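Local structure of BDI_3064 protein (Parabacteroides distasonis ATCC 8503, 5Z06) at residues 330-335 against 671-676; 402-407 against 684-689; 577-582 against 652-657; 395-400 against 463-468. The protein hydrolyses linear beta-1,2-glucan and beta-1,2-glucooligosaccharides of four or more units, releasing sophorose from the non-reducing end. All blocks are in the same frame, centred on the assembly; numbering follows the deposited sequence.

Contact 1: 330-335 against 671-676; sequences IMAIVA and VTVMIE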
# COMPACT_ATOMS: atom_id res chain seq x y z
N ILE A 330 0.98 -2.75 -15.48
CA ILE A 330 1.24 -2.95 -16.90
C ILE A 330 1.31 -1.61 -17.61
O ILE A 330 2.22 -1.36 -18.39
CB ILE A 330 0.15 -3.88 -17.47
CG1 ILE A 330 0.60 -5.33 -17.24
CG2 ILE A 330 -0.15 -3.60 -18.93
CD1 ILE A 330 -0.51 -6.34 -17.42
N MET A 331 0.35 -0.75 -17.29
CA MET A 331 0.29 0.60 -17.85
C MET A 331 1.40 1.49 -17.32
O MET A 331 1.98 2.23 -18.10
CB MET A 331 -1.08 1.22 -17.63
CG MET A 331 -2.10 0.43 -18.39
SD MET A 331 -3.73 0.80 -17.79
CE MET A 331 -4.07 2.11 -18.92
N ALA A 332 1.70 1.36 -16.02
CA ALA A 332 2.85 2.02 -15.43
C ALA A 332 4.13 1.58 -16.12
O ALA A 332 5.03 2.40 -16.34
CB ALA A 332 2.93 1.75 -13.93
N ILE A 333 4.23 0.30 -16.46
CA ILE A 333 5.43 -0.18 -17.13
C ILE A 333 5.54 0.40 -18.54
O ILE A 333 6.61 0.85 -18.96
CB ILE A 333 5.55 -1.71 -17.13
CG1 ILE A 333 5.74 -2.22 -15.71
CG2 ILE A 333 6.75 -2.13 -17.94
CD1 ILE A 333 5.44 -3.69 -15.51
N VAL A 334 4.43 0.44 -19.27
CA VAL A 334 4.45 1.06 -20.59
C VAL A 334 4.94 2.52 -20.50
O VAL A 334 5.82 2.93 -21.27
CB VAL A 334 3.08 0.97 -21.26
CG1 VAL A 334 2.96 1.87 -22.47
CG2 VAL A 334 2.81 -0.46 -21.67
N ALA A 335 4.37 3.27 -19.55
CA ALA A 335 4.79 4.64 -19.30
C ALA A 335 6.28 4.68 -19.01
O ALA A 335 6.98 5.54 -19.52
CB ALA A 335 4.03 5.25 -18.13
N VAL A 671 -0.80 6.54 -10.16
CA VAL A 671 -0.06 7.78 -10.07
C VAL A 671 0.84 7.92 -11.31
O VAL A 671 0.79 8.93 -12.02
CB VAL A 671 0.75 7.86 -8.78
CG1 VAL A 671 1.60 9.14 -8.75
CG2 VAL A 671 -0.19 7.76 -7.58
N THR A 672 1.62 6.89 -11.57
CA THR A 672 2.48 6.90 -12.77
C THR A 672 1.64 7.13 -14.01
O THR A 672 1.95 7.97 -14.83
CB THR A 672 3.23 5.59 -12.89
OG1 THR A 672 4.01 5.39 -11.70
CG2 THR A 672 4.17 5.57 -14.14
N VAL A 673 0.55 6.38 -14.12
CA VAL A 673 -0.22 6.31 -15.34
C VAL A 673 -0.95 7.61 -15.59
O VAL A 673 -0.91 8.13 -16.70
CB VAL A 673 -1.24 5.17 -15.28
CG1 VAL A 673 -2.24 5.28 -16.43
CG2 VAL A 673 -0.51 3.84 -15.34
N MET A 674 -1.61 8.13 -14.56
CA MET A 674 -2.38 9.37 -14.74
C MET A 674 -1.47 10.57 -14.83
O MET A 674 -1.77 11.52 -15.54
CB MET A 674 -3.42 9.53 -13.63
CG MET A 674 -4.45 8.43 -13.71
SD MET A 674 -5.41 8.57 -15.22
CE MET A 674 -6.98 9.10 -14.55
N ILE A 675 -0.34 10.54 -14.13
CA ILE A 675 0.67 11.57 -14.40
C ILE A 675 0.97 11.54 -15.88
O ILE A 675 0.91 12.58 -16.53
CB ILE A 675 1.94 11.45 -13.55
CG1 ILE A 675 1.59 11.93 -12.12
CG2 ILE A 675 3.07 12.31 -14.13
CD1 ILE A 675 2.65 11.68 -11.08
N GLU A 676 1.21 10.34 -16.40
CA GLU A 676 1.58 10.20 -17.79
C GLU A 676 0.50 10.67 -18.73
O GLU A 676 0.81 11.29 -19.71
CB GLU A 676 1.96 8.75 -18.13
CG GLU A 676 2.70 8.60 -19.46
CD GLU A 676 3.92 9.48 -19.53
OE1 GLU A 676 4.71 9.51 -18.56
OE2 GLU A 676 4.08 10.20 -20.53

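Contact 2: 402-407 against 684-689; sequences LLTARQ and WNLFMS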
# COMPACT_ATOMS: atom_id res chain seq x y z
N LEU A 402 -3.83 -4.59 -20.54
CA LEU A 402 -3.29 -5.45 -21.59
C LEU A 402 -3.55 -4.91 -22.97
O LEU A 402 -2.67 -4.99 -23.83
CB LEU A 402 -3.80 -6.87 -21.48
CG LEU A 402 -3.28 -7.66 -20.29
CD1 LEU A 402 -4.15 -8.89 -20.14
CD2 LEU A 402 -1.82 -8.07 -20.43
N LEU A 403 -4.75 -4.37 -23.20
CA LEU A 403 -5.05 -3.78 -24.49
C LEU A 403 -4.22 -2.54 -24.73
O LEU A 403 -3.83 -2.28 -25.88
CB LEU A 403 -6.52 -3.44 -24.62
CG LEU A 403 -7.46 -4.64 -24.59
CD1 LEU A 403 -8.85 -4.14 -24.94
CD2 LEU A 403 -7.08 -5.78 -25.51
N THR A 404 -3.92 -1.79 -23.67
CA THR A 404 -3.00 -0.68 -23.77
C THR A 404 -1.63 -1.17 -24.18
O THR A 404 -1.05 -0.68 -25.14
CB THR A 404 -2.90 0.09 -22.45
OG1 THR A 404 -4.20 0.56 -22.10
CG2 THR A 404 -1.95 1.25 -22.56
N ALA A 405 -1.13 -2.17 -23.48
CA ALA A 405 0.15 -2.74 -23.81
C ALA A 405 0.17 -3.26 -25.23
O ALA A 405 1.15 -3.09 -25.95
CB ALA A 405 0.49 -3.88 -22.86
N ARG A 406 -0.92 -3.90 -25.64
CA ARG A 406 -1.00 -4.49 -26.97
C ARG A 406 -0.87 -3.45 -28.08
O ARG A 406 -0.32 -3.74 -29.13
CB ARG A 406 -2.31 -5.26 -27.09
CG ARG A 406 -2.42 -6.14 -28.30
CD ARG A 406 -3.12 -5.41 -29.41
NE ARG A 406 -3.27 -6.28 -30.56
CZ ARG A 406 -3.11 -5.93 -31.84
NH1 ARG A 406 -2.73 -4.70 -32.20
NH2 ARG A 406 -3.30 -6.84 -32.77
N GLN A 407 -1.40 -2.26 -27.85
CA GLN A 407 -1.24 -1.16 -28.78
C GLN A 407 0.14 -0.58 -28.72
O GLN A 407 0.62 -0.09 -29.72
CB GLN A 407 -2.28 -0.08 -28.50
CG GLN A 407 -3.69 -0.57 -28.73
CD GLN A 407 -3.84 -1.08 -30.13
OE1 GLN A 407 -3.70 -2.26 -30.38
NE2 GLN A 407 -4.05 -0.16 -31.06
N TRP A 684 -3.92 6.71 -22.48
CA TRP A 684 -5.17 7.02 -23.13
C TRP A 684 -5.10 6.83 -24.63
O TRP A 684 -5.94 6.12 -25.18
CB TRP A 684 -5.55 8.45 -22.85
CG TRP A 684 -6.10 8.70 -21.53
CD1 TRP A 684 -6.68 7.81 -20.70
CD2 TRP A 684 -6.21 9.97 -20.91
NE1 TRP A 684 -7.13 8.44 -19.59
CE2 TRP A 684 -6.88 9.77 -19.69
CE3 TRP A 684 -5.84 11.27 -21.28
CZ2 TRP A 684 -7.14 10.81 -18.80
CZ3 TRP A 684 -6.09 12.30 -20.41
CH2 TRP A 684 -6.76 12.07 -19.18
N ASN A 685 -4.09 7.43 -25.27
CA ASN A 685 -3.97 7.34 -26.73
C ASN A 685 -3.78 5.88 -27.14
O ASN A 685 -4.40 5.44 -28.11
CB ASN A 685 -2.86 8.24 -27.27
CG ASN A 685 -3.20 9.71 -27.10
OD1 ASN A 685 -4.35 10.06 -26.82
ND2 ASN A 685 -2.21 10.57 -27.24
N LEU A 686 -3.01 5.13 -26.36
CA LEU A 686 -2.80 3.73 -26.67
C LEU A 686 -4.12 2.96 -26.60
O LEU A 686 -4.59 2.41 -27.60
CB LEU A 686 -1.78 3.12 -25.71
CG LEU A 686 -0.34 3.55 -25.97
CD1 LEU A 686 0.49 3.15 -24.77
CD2 LEU A 686 0.21 2.94 -27.26
N PHE A 687 -4.74 3.00 -25.43
CA PHE A 687 -5.98 2.29 -25.21
C PHE A 687 -7.04 2.67 -26.22
O PHE A 687 -7.70 1.81 -26.77
CB PHE A 687 -6.51 2.57 -23.84
CG PHE A 687 -7.73 1.75 -23.49
CD1 PHE A 687 -7.62 0.40 -23.23
CD2 PHE A 687 -8.98 2.33 -23.48
CE1 PHE A 687 -8.73 -0.36 -22.92
CE2 PHE A 687 -10.11 1.58 -23.17
CZ PHE A 687 -9.98 0.23 -22.89
N MET A 688 -7.21 3.98 -26.44
CA MET A 688 -8.26 4.49 -27.30
C MET A 688 -8.05 4.20 -28.79
O MET A 688 -8.98 4.31 -29.55
CB MET A 688 -8.44 6.00 -27.09
CG MET A 688 -8.96 6.37 -25.70
SD MET A 688 -10.52 5.61 -25.22
CE MET A 688 -11.59 6.33 -26.46
N SER A 689 -6.82 3.84 -29.19
CA SER A 689 -6.54 3.40 -30.55
C SER A 689 -6.90 1.96 -30.81
O SER A 689 -6.79 1.51 -31.95
CB SER A 689 -5.05 3.57 -30.92
OG SER A 689 -4.27 2.63 -30.23

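Contact 3: 577-582 against 652-657; sequences GYVGYG and FNLTVN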
# COMPACT_ATOMS: atom_id res chain seq x y z
N GLY A 577 -11.67 19.17 10.73
CA GLY A 577 -10.49 19.73 11.39
C GLY A 577 -9.29 18.80 11.34
O GLY A 577 -8.45 18.89 12.19
N TYR A 578 -9.21 17.91 10.36
CA TYR A 578 -8.11 16.96 10.32
C TYR A 578 -6.84 17.67 10.01
O TYR A 578 -6.83 18.60 9.21
CB TYR A 578 -8.38 15.81 9.37
CG TYR A 578 -9.61 15.04 9.83
CD1 TYR A 578 -9.66 14.48 11.12
CD2 TYR A 578 -10.72 14.91 9.02
CE1 TYR A 578 -10.79 13.82 11.59
CE2 TYR A 578 -11.86 14.25 9.48
CZ TYR A 578 -11.88 13.72 10.76
OH TYR A 578 -12.99 13.08 11.22
N VAL A 579 -5.77 17.26 10.68
CA VAL A 579 -4.51 17.96 10.56
C VAL A 579 -3.95 17.82 9.15
O VAL A 579 -3.97 16.73 8.59
CB VAL A 579 -3.50 17.43 11.57
CG1 VAL A 579 -2.11 18.08 11.37
CG2 VAL A 579 -4.01 17.70 12.98
N GLY A 580 -3.45 18.92 8.61
CA GLY A 580 -2.77 18.95 7.32
C GLY A 580 -3.63 19.00 6.06
O GLY A 580 -3.09 19.19 4.97
N TYR A 581 -4.94 18.79 6.17
CA TYR A 581 -5.84 18.87 5.01
C TYR A 581 -5.85 20.29 4.45
O TYR A 581 -5.88 21.26 5.18
CB TYR A 581 -7.26 18.57 5.41
CG TYR A 581 -7.62 17.13 5.55
CD1 TYR A 581 -6.68 16.16 5.90
CD2 TYR A 581 -8.94 16.72 5.36
CE1 TYR A 581 -7.04 14.84 6.02
CE2 TYR A 581 -9.33 15.41 5.50
CZ TYR A 581 -8.38 14.48 5.82
OH TYR A 581 -8.75 13.20 5.96
N GLY A 582 -5.83 20.40 3.13
CA GLY A 582 -5.86 21.72 2.54
C GLY A 582 -5.74 21.59 1.06
O GLY A 582 -5.95 20.51 0.51
N PHE A 652 -1.63 8.30 5.00
CA PHE A 652 -1.18 8.86 6.24
C PHE A 652 -2.31 9.61 6.94
O PHE A 652 -3.26 10.10 6.31
CB PHE A 652 0.03 9.77 5.99
CG PHE A 652 -0.30 11.01 5.22
CD1 PHE A 652 -0.55 10.97 3.86
CD2 PHE A 652 -0.31 12.25 5.86
CE1 PHE A 652 -0.83 12.12 3.16
CE2 PHE A 652 -0.58 13.41 5.16
CZ PHE A 652 -0.85 13.35 3.81
N ASN A 653 -2.17 9.72 8.25
CA ASN A 653 -3.13 10.43 9.06
C ASN A 653 -2.34 11.25 10.03
O ASN A 653 -1.82 10.72 11.03
CB ASN A 653 -4.05 9.45 9.76
CG ASN A 653 -5.21 10.14 10.44
OD1 ASN A 653 -5.04 11.19 11.06
ND2 ASN A 653 -6.39 9.57 10.31
N LEU A 654 -2.22 12.55 9.74
CA LEU A 654 -1.50 13.44 10.66
C LEU A 654 -2.28 13.64 11.95
O LEU A 654 -1.69 13.91 12.99
CB LEU A 654 -1.19 14.79 10.02
CG LEU A 654 -0.20 14.69 8.85
CD1 LEU A 654 -0.08 16.04 8.18
CD2 LEU A 654 1.15 14.18 9.32
N THR A 655 -3.59 13.45 11.92
CA THR A 655 -4.41 13.71 13.09
C THR A 655 -4.11 12.72 14.19
O THR A 655 -3.99 13.12 15.34
CB THR A 655 -5.90 13.74 12.72
OG1 THR A 655 -6.08 14.75 11.73
CG2 THR A 655 -6.79 14.07 13.94
N VAL A 656 -3.95 11.45 13.83
CA VAL A 656 -3.60 10.41 14.78
C VAL A 656 -2.13 10.00 14.71
O VAL A 656 -1.72 9.07 15.42
CB VAL A 656 -4.52 9.17 14.61
CG1 VAL A 656 -5.97 9.58 14.64
CG2 VAL A 656 -4.22 8.40 13.35
N ASN A 657 -1.36 10.66 13.86
CA ASN A 657 0.08 10.42 13.71
C ASN A 657 0.39 8.98 13.27
O ASN A 657 1.09 8.21 13.94
CB ASN A 657 0.87 10.78 14.98
CG ASN A 657 2.33 10.93 14.68
OD1 ASN A 657 2.67 11.47 13.66
ND2 ASN A 657 3.20 10.40 15.53
O HOH W 1 -5.12 14.18 9.36

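Contact 4: 395-400 against 463-468; sequences TSFLFQ and WNETMI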
# COMPACT_ATOMS: atom_id res chain seq x y z
N THR A 395 -10.52 -8.34 -13.70
CA THR A 395 -10.30 -8.76 -15.08
C THR A 395 -10.36 -7.58 -16.01
O THR A 395 -9.47 -7.41 -16.83
CB THR A 395 -11.33 -9.82 -15.53
OG1 THR A 395 -11.11 -11.00 -14.77
CG2 THR A 395 -11.16 -10.20 -17.01
N SER A 396 -11.37 -6.73 -15.87
CA SER A 396 -11.44 -5.52 -16.70
C SER A 396 -10.26 -4.58 -16.50
O SER A 396 -9.77 -4.01 -17.48
CB SER A 396 -12.73 -4.76 -16.47
OG SER A 396 -12.76 -4.08 -15.24
N PHE A 397 -9.80 -4.42 -15.25
CA PHE A 397 -8.65 -3.58 -14.98
C PHE A 397 -7.40 -4.19 -15.61
O PHE A 397 -6.58 -3.47 -16.16
CB PHE A 397 -8.45 -3.36 -13.47
CG PHE A 397 -9.57 -2.59 -12.79
CD1 PHE A 397 -10.35 -1.65 -13.47
CD2 PHE A 397 -9.83 -2.80 -11.45
CE1 PHE A 397 -11.36 -0.95 -12.82
CE2 PHE A 397 -10.83 -2.10 -10.78
CZ PHE A 397 -11.60 -1.17 -11.46
N LEU A 398 -7.30 -5.51 -15.54
CA LEU A 398 -6.19 -6.20 -16.11
C LEU A 398 -6.15 -5.99 -17.60
O LEU A 398 -5.10 -5.64 -18.15
CB LEU A 398 -6.23 -7.69 -15.81
CG LEU A 398 -5.12 -8.47 -16.53
CD1 LEU A 398 -3.75 -7.93 -16.15
CD2 LEU A 398 -5.23 -9.95 -16.23
N PHE A 399 -7.31 -6.18 -18.23
CA PHE A 399 -7.43 -6.07 -19.67
C PHE A 399 -7.43 -4.65 -20.21
O PHE A 399 -6.97 -4.42 -21.34
CB PHE A 399 -8.61 -6.91 -20.20
CG PHE A 399 -8.24 -8.36 -20.31
CD1 PHE A 399 -7.60 -8.83 -21.44
CD2 PHE A 399 -8.40 -9.21 -19.25
CE1 PHE A 399 -7.23 -10.15 -21.54
CE2 PHE A 399 -8.02 -10.53 -19.34
CZ PHE A 399 -7.43 -11.00 -20.49
N GLN A 400 -7.85 -3.68 -19.42
CA GLN A 400 -7.57 -2.31 -19.79
C GLN A 400 -6.06 -2.10 -19.97
O GLN A 400 -5.63 -1.40 -20.90
CB GLN A 400 -8.08 -1.33 -18.75
CG GLN A 400 -7.90 0.10 -19.17
CD GLN A 400 -8.45 1.09 -18.16
OE1 GLN A 400 -9.05 2.08 -18.55
NE2 GLN A 400 -8.22 0.83 -16.87
N TRP A 463 -22.82 4.86 -10.29
CA TRP A 463 -21.43 5.29 -10.32
C TRP A 463 -20.59 4.57 -9.27
O TRP A 463 -20.89 4.60 -8.07
CB TRP A 463 -21.33 6.77 -10.04
CG TRP A 463 -19.93 7.27 -9.90
CD1 TRP A 463 -19.30 7.69 -8.75
CD2 TRP A 463 -18.96 7.37 -10.94
NE1 TRP A 463 -18.01 8.07 -9.02
CE2 TRP A 463 -17.77 7.89 -10.36
CE3 TRP A 463 -18.98 7.10 -12.31
CZ2 TRP A 463 -16.63 8.14 -11.11
CZ3 TRP A 463 -17.83 7.36 -13.06
CH2 TRP A 463 -16.68 7.87 -12.46
N ASN A 464 -19.58 3.89 -9.76
CA ASN A 464 -18.49 3.41 -8.95
C ASN A 464 -17.28 3.21 -9.88
O ASN A 464 -17.19 3.85 -10.93
CB ASN A 464 -18.90 2.16 -8.12
CG ASN A 464 -19.17 0.93 -8.96
OD1 ASN A 464 -19.15 0.94 -10.19
ND2 ASN A 464 -19.42 -0.16 -8.27
N GLU A 465 -16.37 2.32 -9.52
CA GLU A 465 -15.10 2.16 -10.25
C GLU A 465 -15.19 1.29 -11.49
O GLU A 465 -14.18 1.15 -12.20
CB GLU A 465 -14.03 1.54 -9.34
CG GLU A 465 -14.24 0.09 -8.92
CD GLU A 465 -14.85 -0.05 -7.55
OE1 GLU A 465 -15.81 0.65 -7.31
OE2 GLU A 465 -14.42 -0.86 -6.72
N THR A 466 -16.37 0.70 -11.73
CA THR A 466 -16.50 -0.41 -12.64
C THR A 466 -16.95 -0.02 -14.04
O THR A 466 -17.37 -0.91 -14.78
CB THR A 466 -17.47 -1.47 -12.07
OG1 THR A 466 -18.82 -1.05 -12.23
CG2 THR A 466 -17.16 -1.75 -10.60
N MET A 467 -16.87 1.25 -14.43
CA MET A 467 -17.30 1.61 -15.80
C MET A 467 -16.56 0.80 -16.89
O MET A 467 -17.17 0.40 -17.88
CB MET A 467 -17.11 3.10 -16.10
CG MET A 467 -17.44 3.46 -17.55
SD MET A 467 -17.35 5.20 -17.94
CE MET A 467 -18.69 5.88 -16.98
N ILE A 468 -15.26 0.60 -16.68
CA ILE A 468 -14.42 -0.05 -17.68
C ILE A 468 -14.77 -1.53 -17.81
O ILE A 468 -14.52 -2.13 -18.84
CB ILE A 468 -12.91 0.09 -17.34
CG1 ILE A 468 -12.03 -0.23 -18.55
CG2 ILE A 468 -12.48 -0.79 -16.16
CD1 ILE A 468 -11.99 0.86 -19.58

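Contact 1: 330-335 against 671-676
In the helical glycoamylase-like part of this enzyme, consistent with the (alpha/alpha)6 barrel of its six-hairpin relatives, M331, A332 and A335 of helix 323-338 pack against T672, V673 and E676 of helix 665-680. The two short segments run at 52° to each other with their axes 8.4 Å apart, a closeness consistent with alanines at 332 and 335. It is a worked example of small residues admitting a neighbouring helix: the CA atoms of A332 and V673 come within 5.3 Å. V673 makes the closest approach. Its CG1 lies anti to its own backbone N (chi1 168°), which leaves CG2 to meet helix 323-338, 3.4 Å from A332 N and 3.5 Å from M331 CB, so one methyl is lodged against both backbone and side chain. The preceding residue, T672, sets its methyl against both alanines, with CG2 4.0 Å from A335 CB and equally far from A332 CB. The T672 hydroxyl is used on another front, bonding to the Q292 carbonyl of helix 284-297. E676 likewise offers its aliphatic part, CG lying 3.8 Å from A335 CB. Its chain then bends at chi2 (54°), and the carboxylate ends among R339, Q292 and T680, which supply a salt bridge and two hydrogen bonds. The chemistry is therefore divided by branch: methyl and methylene groups make the interface between the helices, while the polar ends of T672 and E676 are satisfied by third parties, and the buried E676 carboxylate, probably charged, has R339 as its counter-ion.

Contact 2: 402-407 against 684-689
L403 begins the contact by setting its CB 4.2 Å from F687 CE1, meeting the ring obliquely. T404 follows and divides its two branches between two residues. The T404 and L686 side chains cross at about a right angle, with T404 CG2 3.7 Å from L686 CB, while T404 OG1 lies 3.5 Å from F687 CB. That hydroxyl is bonded to the Q400 carbonyl one turn back, so its meeting with F687 is plain packing. The approach is close here, with the T404 and F687 CA atoms 4.4 Å apart. Q407, one turn on, supplies the polar end. Its CG passes 3.3 Å from L686 O, and a bend at chi2 (-57°) brings the amide to S689. There NE2 donates to S689 OG at 2.9 Å, almost perfectly straight (176°) and in the plane of the amide. S689 OG in turn donates to L686 O, 2.7 Å away, in the carbonyl plane on a lone pair. The other end of the Q407 amide, OE1, takes a bond from R406 NH1, while R406 NE pairs with D424 of helix 414-428. Both ends of the amide are engaged, which should restrict its rotation, although the R406 bond is the longer and more bent. Beyond the segments, F687 continues onto I468 and L472. With axes 7.8 Å apart and crossing at 93°, this is orthogonal helix packing: helix 682-688 lies across helix 392-408 within the helical domain, closed by a short relay of directed hydrogen bonds at the partly exposed margin.

Contact 3: 577-582 against 652-657
T655 and V579 join two loops of the helical domain: a type II beta turn running from Y578 to Y581, and the chain that leaves strand 652-653 through an Asx motif. The T655 side chain tells most of the story. Its CB stands 4.1 Å from V579 N. From there CG2, anti to the backbone N, leans on Y578 CD1, while OG1 (chi1 -58°) enters the turn and accepts from V579 N at 2.7 Å, with the N-H angled at 158°. The same oxygen lies at the edge of the Y578 ring, near its plane, and 2.6 Å from a water that also bonds to V579 O. One hydroxyl thus addresses both the N-H and, through the water, the carbonyl of a single turn residue. Apolar contact runs alongside. V579 crosses L654 at about a right angle, its CG1 3.7 Å from L654 CB, and L654 CD1 lies 4.1 Å from G580 CA. G580 holds the third position of the turn with a positive phi of 82°, and its lack of a side chain gives the L654 methyl room to come that near. Each loop also has contacts within itself. Y578 CB lies over the centre of one face of the Y581 ring, whose hydroxyl bonds to D607, and the edge of the F652 ring meets L654 CG in plane. N653 ND2 bonds to the N608 carbonyl and to T610 of the adjacent strand 610-611, and N653 OD1 receives V656 N at 3.0 Å, the donor standing well above the carbonyl plane and away from a lone pair.

Contact 4: 395-400 against 463-468
I468 sits at the start of helix 467-475 and pushes its branched side chain against helix 392-408, where the first turn of helix 467-475 packs against the side of that longer helix within the helical domain. In the first shell its CG2 methyl lies 3.4 Å from S396 OG and 3.5 Å from F397 CE1, meeting that ring obliquely. The other branch, with CG1 anti to the backbone N (chi1 -164°), sends CD1 to Q400 OE1 at 3.3 Å, and the two side chains cross at about a right angle. F397 also reaches E465: the carbonyl oxygen of E465 lies in the ring plane at its edge, 3.5 Å from CZ. The polar atoms beside these methyls have partners in a second shell. S396 OG bonds to the V393 carbonyl and to T469, and the extended Q400 holds both ends of its amide, NE2 on Y539 O and OE1 on L544 N. S540 OG bonds both E465 O and I468 N, tying the carbonyl at the ring edge to the helix start. Further out, E465 OE1 and N464 ND2 hydrogen-bond to glycerol, probably from the crystallisation liquor. N464 shapes the approach to the helix through an Asx turn: its OD1 takes T466 OG1 at 2.9 Å, in the carbonyl plane on a lone pair, and T466 N at 3.2 Å from above that plane.

In the fold
Three of the four contacts form one connected body of helices. Contacts 2 and 4 share helix 392-408, and contact 1 touches both, with M331 CE 3.5 Å from T404 OG1 and I330 packing on L398 and L402. F687 of contact 2 also meets I468 of contact 4. Contacts 1 and 4 are buried, their polar groups served from outside: contact 1 joins its segments by methyl and methylene packing, and contact 4 adds the F397 ring. Contact 2 is partly buried and adds a direct side-chain hydrogen bond. Contact 3 stands apart, its centre about 28 Å from that of contact 1. It is a surface meeting of loops, where backbone, hydroxyl and water do much of the joining.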